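Local coordinates for outer membrane protein Omp121 (Bacteroides thetaiotaomicron, PDB 5FQ8) that probably imports nutrients across the outer membrane as a calcium-binding, TonB-dependent beta-barrel transporter working with surface lipoproteins, at residues D247-G252 against G281-D286. Residues are numbered along the deposited sequence; the frame is centred on the assembly and turned at random.
With CA (calcium ion), chain M.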
loop_
_atom_site.group_PDB
_atom_site.type_symbol
_atom_site.label_atom_id
_atom_site.label_comp_id
_atom_site.label_asym_id
_atom_site.label_seq_id
_atom_site.Cartn_x
_atom_site.Cartn_y
_atom_site.Cartn_z
ATOM N N ASP B 247 30.654 -25.471 -1.684
ATOM C CA ASP B 247 31.007 -24.866 -2.959
ATOM C C ASP B 247 30.011 -23.815 -3.408
ATOM O O ASP B 247 30.287 -23.094 -4.365
ATOM C CB ASP B 247 31.105 -25.943 -4.030
ATOM C CG ASP B 247 32.329 -26.775 -3.888
ATOM O OD1 ASP B 247 33.040 -26.574 -2.897
ATOM O OD2 ASP B 247 32.581 -27.624 -4.762
ATOM N N PHE B 248 28.855 -23.719 -2.760
ATOM C CA PHE B 248 27.838 -22.784 -3.219
ATOM C C PHE B 248 28.251 -21.360 -2.921
ATOM O O PHE B 248 27.816 -20.426 -3.601
ATOM C CB PHE B 248 26.498 -23.126 -2.567
ATOM C CG PHE B 248 25.492 -22.024 -2.622
ATOM C CD1 PHE B 248 24.843 -21.724 -3.792
ATOM C CD2 PHE B 248 25.181 -21.305 -1.485
ATOM C CE1 PHE B 248 23.923 -20.717 -3.832
ATOM C CE2 PHE B 248 24.261 -20.299 -1.514
ATOM C CZ PHE B 248 23.628 -19.998 -2.687
ATOM N N PHE B 249 29.110 -21.183 -1.942
ATOM C CA PHE B 249 29.478 -19.852 -1.520
ATOM C C PHE B 249 30.657 -19.327 -2.329
ATOM O O PHE B 249 31.415 -20.075 -2.952
ATOM C CB PHE B 249 29.782 -19.855 -0.028
ATOM C CG PHE B 249 28.608 -20.264 0.815
ATOM C CD1 PHE B 249 28.339 -21.596 1.050
ATOM C CD2 PHE B 249 27.768 -19.318 1.358
ATOM C CE1 PHE B 249 27.266 -21.972 1.813
ATOM C CE2 PHE B 249 26.695 -19.688 2.119
ATOM C CZ PHE B 249 26.443 -21.015 2.352
ATOM N N ASP B 250 30.759 -18.016 -2.357
ATOM C CA ASP B 250 31.849 -17.312 -2.988
ATOM C C ASP B 250 32.801 -16.856 -1.900
ATOM O O ASP B 250 32.718 -17.283 -0.748
ATOM C CB ASP B 250 31.330 -16.103 -3.768
ATOM C CG ASP B 250 30.609 -16.463 -5.030
ATOM O OD1 ASP B 250 30.752 -17.600 -5.518
ATOM O OD2 ASP B 250 29.915 -15.568 -5.546
ATOM N N ALA B 251 33.677 -15.935 -2.240
ATOM C CA ALA B 251 34.414 -15.193 -1.238
ATOM C C ALA B 251 33.801 -13.812 -1.155
ATOM O O ALA B 251 33.680 -13.124 -2.167
ATOM C CB ALA B 251 35.893 -15.118 -1.593
ATOM N N GLY B 252 33.366 -13.427 0.031
ATOM C CA GLY B 252 32.966 -12.054 0.220
ATOM C C GLY B 252 34.141 -11.135 -0.023
ATOM O O GLY B 252 35.288 -11.493 0.226
ATOM N N GLY B 281 29.132 -9.789 0.417
ATOM C CA GLY B 281 29.549 -10.935 1.205
ATOM C C GLY B 281 29.584 -12.234 0.427
ATOM O O GLY B 281 29.505 -12.272 -0.800
ATOM N N MET B 282 29.678 -13.326 1.173
ATOM C CA MET B 282 30.027 -14.603 0.566
ATOM C C MET B 282 28.865 -15.306 -0.111
ATOM O O MET B 282 29.104 -16.237 -0.879
ATOM C CB MET B 282 30.591 -15.531 1.616
ATOM C CG MET B 282 29.611 -15.773 2.701
ATOM S SD MET B 282 30.319 -16.724 4.004
ATOM C CE MET B 282 29.035 -16.588 5.207
ATOM N N ILE B 283 27.628 -14.941 0.189
ATOM C CA ILE B 283 26.518 -15.566 -0.534
ATOM C C ILE B 283 26.520 -15.047 -1.964
ATOM O O ILE B 283 26.701 -13.836 -2.171
ATOM C CB ILE B 283 25.195 -15.269 0.158
ATOM C CG1 ILE B 283 25.272 -15.596 1.644
ATOM C CG2 ILE B 283 24.095 -16.085 -0.426
ATOM C CD1 ILE B 283 24.106 -15.100 2.432
ATOM N N PRO B 284 26.348 -15.911 -2.972
ATOM C CA PRO B 284 26.451 -15.471 -4.370
ATOM C C PRO B 284 25.516 -14.331 -4.731
ATOM O O PRO B 284 24.543 -14.077 -4.023
ATOM C CB PRO B 284 26.095 -16.739 -5.149
ATOM C CG PRO B 284 26.396 -17.833 -4.262
ATOM C CD PRO B 284 26.139 -17.363 -2.878
ATOM N N THR B 285 25.790 -13.664 -5.852
ATOM C CA THR B 285 25.135 -12.421 -6.268
ATOM C C THR B 285 25.351 -11.306 -5.260
ATOM O O THR B 285 26.126 -11.450 -4.317
ATOM C CB THR B 285 23.625 -12.587 -6.486
ATOM O OG1 THR B 285 22.953 -12.530 -5.221
ATOM C CG2 THR B 285 23.294 -13.900 -7.186
ATOM N N ASP B 286 24.641 -10.199 -5.445
ATOM C CA ASP B 286 24.842 -8.973 -4.690
ATOM C C ASP B 286 23.812 -8.792 -3.591
ATOM O O ASP B 286 23.527 -7.656 -3.201
ATOM C CB ASP B 286 24.824 -7.764 -5.633
ATOM C CG ASP B 286 23.468 -7.555 -6.315
ATOM O OD1 ASP B 286 23.222 -8.173 -7.371
ATOM O OD2 ASP B 286 22.656 -6.749 -5.814
HETATM CA CA CA M . 27.586 -11.807 -2.391
#
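P284 lies over one face of the F248 ring: its CD is 4.0 Å from the ring centroid and 26° off the normal, a CH-pi contact displaced toward the rim nearest CZ. CG of P284 continues past CE1, the two side chains crossing at about a right angle. With CG of F248 anti to the backbone N (chi1 162°), the ring swings in to meet the proline; CE2 also grazes I283 CG2. The edge of the F248 ring faces F249: its CD2 stands 3.9 Å above the F249 ring plane, over its centre. M282 can be followed outward: CB packs 3.6 Å from D250 O and near G252 N, CG lies 4.2 Å from F249 CD2, and SD, on a chain extended beyond CG, is 5.4 Å from the F249 centroid, an oblique Met-aromatic contact. One hydrogen bond joins the two segments: D250 N donates, nearly straight (2.8 Å, 164°), to M282 O in its carbonyl plane; the same oxygen sits at the F249 ring edge. Further along, G252 runs close against G281. The F248 side chain also touches M330 and L334 of helix 330-335 and meets Y369 edge-to-face. With an alanine here, P284 CD would probably lose the ring face it rests on, and a gap would open toward these three neighbours. D247 OD2 is hydrogen-bonded to S4 N and T5 OG1 of the BT_2262 lipoprotein chain. On the other side of 281-286, the carbonyls of G281, I283 and T285 grip calcium together with D280 and D288. The whole is a calcium-binding loop linking strands 268-280 and 289-303 of a TonB-dependent receptor barrel, packed against the loop leading into strand 252-264.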